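Local coordinates for protein MAU2 chromatid cohesion factor homolog (Saccharomyces cerevisiae, PDB 4XDN) that forms a complex with SCC2 that is required for cohesin to associate with chromosomes, and so takes part in sister chromatid cohesion, at residues L563-I566 with L567-L571; E577-L580 with G581-Y584; W610-M613 with N614-A618. One frame throughout, in Å; residues are numbered along the deposited sequence.

Contact 1 (L563-I566 with L567-L571)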
loop_
_atom_site.group_PDB
_atom_site.type_symbol
_atom_site.label_atom_id
_atom_site.label_comp_id
_atom_site.label_asym_id
_atom_site.label_seq_id
_atom_site.Cartn_x
_atom_site.Cartn_y
_atom_site.Cartn_z
ATOM N N LEU A 563 -20.785 10.964 12.704
ATOM C CA LEU A 563 -21.843 11.244 11.739
ATOM C C LEU A 563 -22.627 9.981 11.406
ATOM O O LEU A 563 -23.854 10.010 11.310
ATOM C CB LEU A 563 -21.265 11.853 10.458
ATOM C CG LEU A 563 -22.283 12.146 9.348
ATOM C CD1 LEU A 563 -23.353 13.120 9.819
ATOM C CD2 LEU A 563 -21.594 12.680 8.109
ATOM N N LEU A 564 -21.915 8.872 11.241
ATOM C CA LEU A 564 -22.550 7.609 10.899
ATOM C C LEU A 564 -23.466 7.147 12.027
ATOM O O LEU A 564 -24.617 6.782 11.788
ATOM C CB LEU A 564 -21.499 6.539 10.601
ATOM C CG LEU A 564 -22.037 5.183 10.134
ATOM C CD1 LEU A 564 -22.798 5.319 8.825
ATOM C CD2 LEU A 564 -20.904 4.186 9.987
ATOM N N GLN A 565 -22.958 7.179 13.255
ATOM C CA GLN A 565 -23.726 6.721 14.410
ATOM C C GLN A 565 -25.031 7.502 14.560
ATOM O O GLN A 565 -26.068 6.934 14.908
ATOM C CB GLN A 565 -22.898 6.842 15.691
ATOM C CG GLN A 565 -22.870 5.567 16.518
ATOM C CD GLN A 565 -22.338 5.788 17.921
ATOM O OE1 GLN A 565 -21.502 6.664 18.153
ATOM N NE2 GLN A 565 -22.828 4.997 18.869
ATOM N N ILE A 566 -24.978 8.801 14.287
ATOM C CA ILE A 566 -26.153 9.654 14.412
ATOM C C ILE A 566 -27.185 9.329 13.332
ATOM O O ILE A 566 -28.381 9.246 13.613
ATOM C CB ILE A 566 -25.771 11.153 14.334
ATOM C CG1 ILE A 566 -24.896 11.531 15.533
ATOM C CG2 ILE A 566 -27.018 12.034 14.321
ATOM C CD1 ILE A 566 -24.303 12.933 15.464
ATOM N N LEU A 567 -26.723 9.146 12.099
ATOM C CA LEU A 567 -27.626 8.900 10.978
ATOM C C LEU A 567 -28.326 7.543 11.084
ATOM O O LEU A 567 -29.505 7.423 10.749
ATOM C CB LEU A 567 -26.864 8.991 9.653
ATOM C CG LEU A 567 -26.343 10.377 9.262
ATOM C CD1 LEU A 567 -25.528 10.291 7.980
ATOM C CD2 LEU A 567 -27.475 11.379 9.101
ATOM N N VAL A 568 -27.603 6.525 11.542
ATOM C CA VAL A 568 -28.183 5.194 11.693
ATOM C C VAL A 568 -29.241 5.198 12.790
ATOM O O VAL A 568 -30.309 4.604 12.635
ATOM C CB VAL A 568 -27.117 4.134 12.025
ATOM C CG1 VAL A 568 -27.761 2.758 12.198
ATOM C CG2 VAL A 568 -26.082 4.075 10.928
ATOM N N ASN A 569 -28.936 5.859 13.900
ATOM C CA ASN A 569 -29.889 5.967 14.994
ATOM C C ASN A 569 -31.073 6.850 14.609
ATOM O O ASN A 569 -32.213 6.554 14.967
ATOM C CB ASN A 569 -29.203 6.509 16.249
ATOM C CG ASN A 569 -28.481 5.425 17.028
ATOM O OD1 ASN A 569 -29.062 4.787 17.908
ATOM N ND2 ASN A 569 -27.210 5.206 16.704
ATOM N N TYR A 570 -30.800 7.923 13.873
ATOM C CA TYR A 570 -31.856 8.796 13.361
ATOM C C TYR A 570 -32.791 8.021 12.442
ATOM O O TYR A 570 -34.014 8.098 12.570
ATOM C CB TYR A 570 -31.256 9.986 12.609
ATOM C CG TYR A 570 -32.273 10.836 11.872
ATOM C CD1 TYR A 570 -33.124 11.692 12.559
ATOM C CD2 TYR A 570 -32.369 10.792 10.488
ATOM C CE1 TYR A 570 -34.050 12.476 11.890
ATOM C CE2 TYR A 570 -33.292 11.570 9.810
ATOM C CZ TYR A 570 -34.129 12.410 10.515
ATOM O OH TYR A 570 -35.048 13.183 9.841
ATOM N N LEU A 571 -32.200 7.269 11.519
ATOM C CA LEU A 571 -32.960 6.500 10.545
ATOM C C LEU A 571 -33.714 5.364 11.231
ATOM O O LEU A 571 -34.900 5.148 10.976
ATOM C CB LEU A 571 -32.023 5.958 9.465
ATOM C CG LEU A 571 -32.628 5.236 8.263
ATOM C CD1 LEU A 571 -33.694 6.075 7.587
ATOM C CD2 LEU A 571 -31.521 4.894 7.278
#
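Two successive turns of helix 562-575 meet here, and the side chain of Asn569 folds back onto the turn before it to grip the carbonyl oxygen of Gln565. Asn569 ND2 lies 2.7 Å from Gln565 O in a nearly straight bond, with the oxygen almost in the plane of the amide. The backbone Asn569 N donates to the same Gln565 O at 3.2 Å, and the two donors come in from opposite faces of the peptide plane. A first torsion of -83° keeps the Asn569 amide beside its own backbone N and aims it back down the helix. Asn569 is tied outward as well: its OD1 accepts from the backbone N of Phe545 and its ND2 donates to the carbonyl of Asn543, so this buried amide ties the helix to the C-terminal end of helix 526-543 and the residues just after it.

The rest is regular alpha-helical i to i+4 bonding, for instance Val568 N to Leu564 O at 3.0 Å and Tyr570 N to Ile566 O at 2.8 Å. On the apolar sides Leu563 and Leu567 come together obliquely, Leu563 CG lying 4.0 Å from Leu567 CD1. Leu564 and Val568 run side by side and point the same way, with Leu564 CD1 4.1 Å from Val568 CG2. Leu567 packs on Phe511 and Val568 on Cys503 of helix 499-513, whereas Ile566 turns to Cys590 and Met593 of helix 580-593. The chain of another protein packs against Leu563, Leu564, Leu567 and Tyr570.

Contact 2 (E577-L580 with G581-Y584); sequences EHDL and GEIY
Asp579 OD1 accepts from the backbone N of Glu582 at 3.1 Å, using the anti lone pair, the one turned away from the other carboxylate oxygen. Asp579 stands at the N-cap of helix 580-593, and with CG swung to the far side from its own N (chi1 -173°) the carboxylate reaches over the first turn. The same OD1 lies 2.9 Å from Gly581 N. Behind the cap the regular helical bonds begin: Ile583 N donates to Asp579 O at 2.9 Å, and Tyr584 N to Leu580 O at the same length.

Next to the cap, Ile583 packs back against the residues leading into the helix. Its CG1 sits 3.7 Å from Glu577 CB, and its CD1 lies 3.6 Å from Glu577 O, so the branch fits between the helix start and the incoming loop. Glu577 bends at its second torsion, and its OE2 is hydrogen-bonded to the hydroxyl of Tyr540, which holds the carboxylate. Further out, helix 601-618 backs this turn: Ile583 touches Trp610 and Asn614, and Leu580 touches Val617.

Three acidic side chains gather at this helix start, Glu577 OE2 being 5.3 Å from Glu582 OE1 and Asp579 OD1 somewhat over 5 Å from Glu582 OE2, with no contact between the charged atoms of either pair. Any repulsion among these like charges would probably be eased by the positive end of the helix dipole, and the cap gives Glu582 N, in the first turn, a side-chain acceptor.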
loop_
_atom_site.group_PDB
_atom_site.type_symbol
_atom_site.label_atom_id
_atom_site.label_comp_id
_atom_site.label_asym_id
_atom_site.label_seq_id
_atom_site.Cartn_x
_atom_site.Cartn_y
_atom_site.Cartn_z
ATOM N N GLU A 577 -38.596 2.363 15.360
ATOM C CA GLU A 577 -39.086 2.519 16.728
ATOM C C GLU A 577 -40.541 2.992 16.760
ATOM O O GLU A 577 -40.924 3.880 16.001
ATOM C CB GLU A 577 -38.199 3.498 17.497
ATOM C CG GLU A 577 -36.741 3.055 17.620
ATOM C CD GLU A 577 -36.555 1.862 18.544
ATOM O OE1 GLU A 577 -37.555 1.377 19.113
ATOM O OE2 GLU A 577 -35.400 1.415 18.704
ATOM N N HIS A 578 -41.338 2.399 17.649
ATOM C CA HIS A 578 -42.755 2.747 17.791
ATOM C C HIS A 578 -43.020 3.416 19.147
ATOM O O HIS A 578 -43.916 4.256 19.273
ATOM C CB HIS A 578 -43.629 1.504 17.666
ATOM C CG HIS A 578 -43.483 0.792 16.361
ATOM N ND1 HIS A 578 -42.296 0.232 15.943
ATOM C CD2 HIS A 578 -44.388 0.532 15.391
ATOM C CE1 HIS A 578 -42.471 -0.321 14.755
ATOM N NE2 HIS A 578 -43.732 -0.157 14.399
ATOM N N ASP A 579 -42.263 3.010 20.165
ATOM C CA ASP A 579 -42.475 3.486 21.526
ATOM C C ASP A 579 -42.013 4.930 21.682
ATOM O O ASP A 579 -40.882 5.262 21.333
ATOM C CB ASP A 579 -41.737 2.585 22.515
ATOM C CG ASP A 579 -42.049 2.924 23.958
ATOM O OD1 ASP A 579 -41.345 3.781 24.536
ATOM O OD2 ASP A 579 -42.998 2.333 24.518
ATOM N N LEU A 580 -42.890 5.778 22.214
ATOM C CA LEU A 580 -42.595 7.202 22.374
ATOM C C LEU A 580 -41.397 7.453 23.287
ATOM O O LEU A 580 -40.574 8.321 23.012
ATOM C CB LEU A 580 -43.819 7.938 22.928
ATOM C CG LEU A 580 -45.019 8.096 21.991
ATOM C CD1 LEU A 580 -46.192 8.706 22.740
ATOM C CD2 LEU A 580 -44.664 8.949 20.782
ATOM N N GLY A 581 -41.312 6.699 24.379
ATOM C CA GLY A 581 -40.226 6.851 25.328
ATOM C C GLY A 581 -38.881 6.550 24.698
ATOM O O GLY A 581 -37.898 7.243 24.953
ATOM N N GLU A 582 -38.845 5.511 23.871
ATOM C CA GLU A 582 -37.629 5.125 23.166
ATOM C C GLU A 582 -37.265 6.145 22.093
ATOM O O GLU A 582 -36.099 6.503 21.939
ATOM C CB GLU A 582 -37.798 3.742 22.533
ATOM C CG GLU A 582 -37.869 2.601 23.538
ATOM C CD GLU A 582 -36.531 2.310 24.197
ATOM O OE1 GLU A 582 -35.514 2.914 23.792
ATOM O OE2 GLU A 582 -36.499 1.470 25.121
ATOM N N ILE A 583 -38.268 6.603 21.350
ATOM C CA ILE A 583 -38.052 7.578 20.287
ATOM C C ILE A 583 -37.476 8.869 20.856
ATOM O O ILE A 583 -36.553 9.449 20.283
ATOM C CB ILE A 583 -39.363 7.883 19.524
ATOM C CG1 ILE A 583 -39.802 6.655 18.725
ATOM C CG2 ILE A 583 -39.183 9.063 18.568
ATOM C CD1 ILE A 583 -41.228 6.726 18.211
ATOM N N TYR A 584 -38.018 9.312 21.987
ATOM C CA TYR A 584 -37.551 10.539 22.627
ATOM C C TYR A 584 -36.100 10.418 23.083
ATOM O O TYR A 584 -35.301 11.333 22.884
ATOM C CB TYR A 584 -38.435 10.891 23.826
ATOM C CG TYR A 584 -37.931 12.084 24.606
ATOM C CD1 TYR A 584 -38.288 13.375 24.243
ATOM C CD2 TYR A 584 -37.093 11.919 25.701
ATOM C CE1 TYR A 584 -37.827 14.469 24.949
ATOM C CE2 TYR A 584 -36.627 13.006 26.412
ATOM C CZ TYR A 584 -36.997 14.277 26.031
ATOM O OH TYR A 584 -36.536 15.365 26.738
#

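Contact 3 (W610-M613 with N614-A618); sequences WHLM and NCTVA
This is a local contact between consecutive turns near the C-terminal end of helix 601-618, in which three side chains turn back on residues four earlier. The Asn614 amide stands almost upright on the Trp610 indole, the two planes 82° apart, with Asn614 ND2 3.3 Å above one face and offset toward the rim at NE1. Asn614 CG lies beside its own N, at a first torsion of -57°, which brings the amide back over the ring; ND2 also makes a weak hydrogen bond to Ser587 OG.

Cys615 treats His611 similarly: its SG hangs over the imidazole face, 3.9 Å from the ring centroid and 29° off the normal, a sulfur-aromatic contact. The ring is also held by a hydrogen bond between His611 ND1 and Ser587 OG. At the next residue, Thr616 OG1 donates to Leu612 O at 2.7 Å from above the carbonyl plane, while Thr616 N reaches Leu612 O at 2.8 Å from the opposite face, so two donors of one residue grip this carbonyl oxygen.

Trp610 packs on Ser587 of helix 580-593, and His611 meets Tyr584 and Ala588 there. Cys615 packs on Asp623 and Val624 of helix 621-638. Leu612 touches Asn628 of that helix and, with Met613 and Thr616, also packs on the chain of another protein.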
loop_
_atom_site.group_PDB
_atom_site.type_symbol
_atom_site.label_atom_id
_atom_site.label_comp_id
_atom_site.label_asym_id
_atom_site.label_seq_id
_atom_site.Cartn_x
_atom_site.Cartn_y
_atom_site.Cartn_z
ATOM N N TRP A 610 -36.937 16.880 14.295
ATOM C CA TRP A 610 -37.470 15.585 14.692
ATOM C C TRP A 610 -37.684 15.526 16.198
ATOM O O TRP A 610 -38.728 15.082 16.672
ATOM C CB TRP A 610 -36.526 14.467 14.250
ATOM C CG TRP A 610 -36.944 13.108 14.699
ATOM C CD1 TRP A 610 -38.210 12.598 14.710
ATOM C CD2 TRP A 610 -36.092 12.082 15.214
ATOM N NE1 TRP A 610 -38.196 11.314 15.197
ATOM C CE2 TRP A 610 -36.906 10.973 15.513
ATOM C CE3 TRP A 610 -34.717 11.991 15.449
ATOM C CZ2 TRP A 610 -36.392 9.788 16.032
ATOM C CZ3 TRP A 610 -34.209 10.815 15.965
ATOM C CH2 TRP A 610 -35.045 9.730 16.253
ATOM N N HIS A 611 -36.688 15.979 16.947
ATOM C CA HIS A 611 -36.761 15.949 18.399
ATOM C C HIS A 611 -37.866 16.868 18.919
ATOM O O HIS A 611 -38.534 16.543 19.899
ATOM C CB HIS A 611 -35.421 16.344 19.015
ATOM C CG HIS A 611 -35.381 16.182 20.501
ATOM N ND1 HIS A 611 -35.476 14.953 21.116
ATOM C CD2 HIS A 611 -35.278 17.096 21.496
ATOM C CE1 HIS A 611 -35.427 15.115 22.427
ATOM N NE2 HIS A 611 -35.307 16.405 22.683
ATOM N N LEU A 612 -38.059 18.008 18.261
ATOM C CA LEU A 612 -39.119 18.939 18.640
ATOM C C LEU A 612 -40.493 18.284 18.522
ATOM O O LEU A 612 -41.359 18.501 19.369
ATOM C CB LEU A 612 -39.069 20.204 17.776
ATOM C CG LEU A 612 -40.197 21.220 18.006
ATOM C CD1 LEU A 612 -40.201 21.728 19.439
ATOM C CD2 LEU A 612 -40.084 22.382 17.031
ATOM N N MET A 613 -40.690 17.491 17.471
ATOM C CA MET A 613 -41.949 16.776 17.285
ATOM C C MET A 613 -42.183 15.838 18.456
ATOM O O MET A 613 -43.251 15.843 19.065
ATOM C CB MET A 613 -41.951 15.977 15.978
ATOM C CG MET A 613 -41.820 16.815 14.718
ATOM S SD MET A 613 -42.991 18.180 14.639
ATOM C CE MET A 613 -41.866 19.561 14.414
ATOM N N ASN A 614 -41.171 15.038 18.768
ATOM C CA ASN A 614 -41.260 14.078 19.857
ATOM C C ASN A 614 -41.554 14.773 21.187
ATOM O O ASN A 614 -42.282 14.245 22.025
ATOM C CB ASN A 614 -39.967 13.269 19.939
ATOM C CG ASN A 614 -39.642 12.561 18.634
ATOM O OD1 ASN A 614 -40.536 12.110 17.917
ATOM N ND2 ASN A 614 -38.359 12.473 18.313
ATOM N N CYS A 615 -40.993 15.962 21.371
ATOM C CA CYS A 615 -41.307 16.779 22.537
ATOM C C CYS A 615 -42.758 17.237 22.483
ATOM O O CYS A 615 -43.480 17.166 23.477
ATOM C CB CYS A 615 -40.380 17.993 22.616
ATOM S SG CYS A 615 -38.662 17.609 23.017
ATOM N N THR A 616 -43.176 17.702 21.310
ATOM C CA THR A 616 -44.539 18.180 21.099
ATOM C C THR A 616 -45.573 17.082 21.348
ATOM O O THR A 616 -46.586 17.309 22.009
ATOM C CB THR A 616 -44.716 18.727 19.667
ATOM O OG1 THR A 616 -43.748 19.756 19.424
ATOM C CG2 THR A 616 -46.121 19.288 19.463
ATOM N N VAL A 617 -45.316 15.894 20.815
ATOM C CA VAL A 617 -46.218 14.763 20.995
ATOM C C VAL A 617 -46.271 14.353 22.464
ATOM O O VAL A 617 -47.345 14.093 23.006
ATOM C CB VAL A 617 -45.786 13.552 20.128
ATOM C CG1 VAL A 617 -46.645 12.324 20.420
ATOM C CG2 VAL A 617 -45.871 13.902 18.649
ATOM N N ALA A 618 -45.109 14.305 23.106
ATOM C CA ALA A 618 -45.022 13.887 24.500
ATOM C C ALA A 618 -45.539 14.964 25.458
ATOM O O ALA A 618 -45.661 14.723 26.659
ATOM C CB ALA A 618 -43.581 13.525 24.844
#

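Following the chain, contact 1 lies within helix 562-575, contact 2 opens the next helix, 580-593, after the intervening loop, and contact 3 comes near the end of helix 601-618. All three are local and follow in series, so none closes a long loop, nests in another or crosses it. What joins them is packing between three consecutive helices. Contacts 1 and 2, about 16 Å apart between centres, do not touch, but both meet contact 3: Tyr570 sets its ring edge-to-face with Trp610, while the first helical turn of contact 2 lies against contact 3, Tyr584 reaching Cys615. Helix 601-618 packs on both earlier helices, which also touch each other directly.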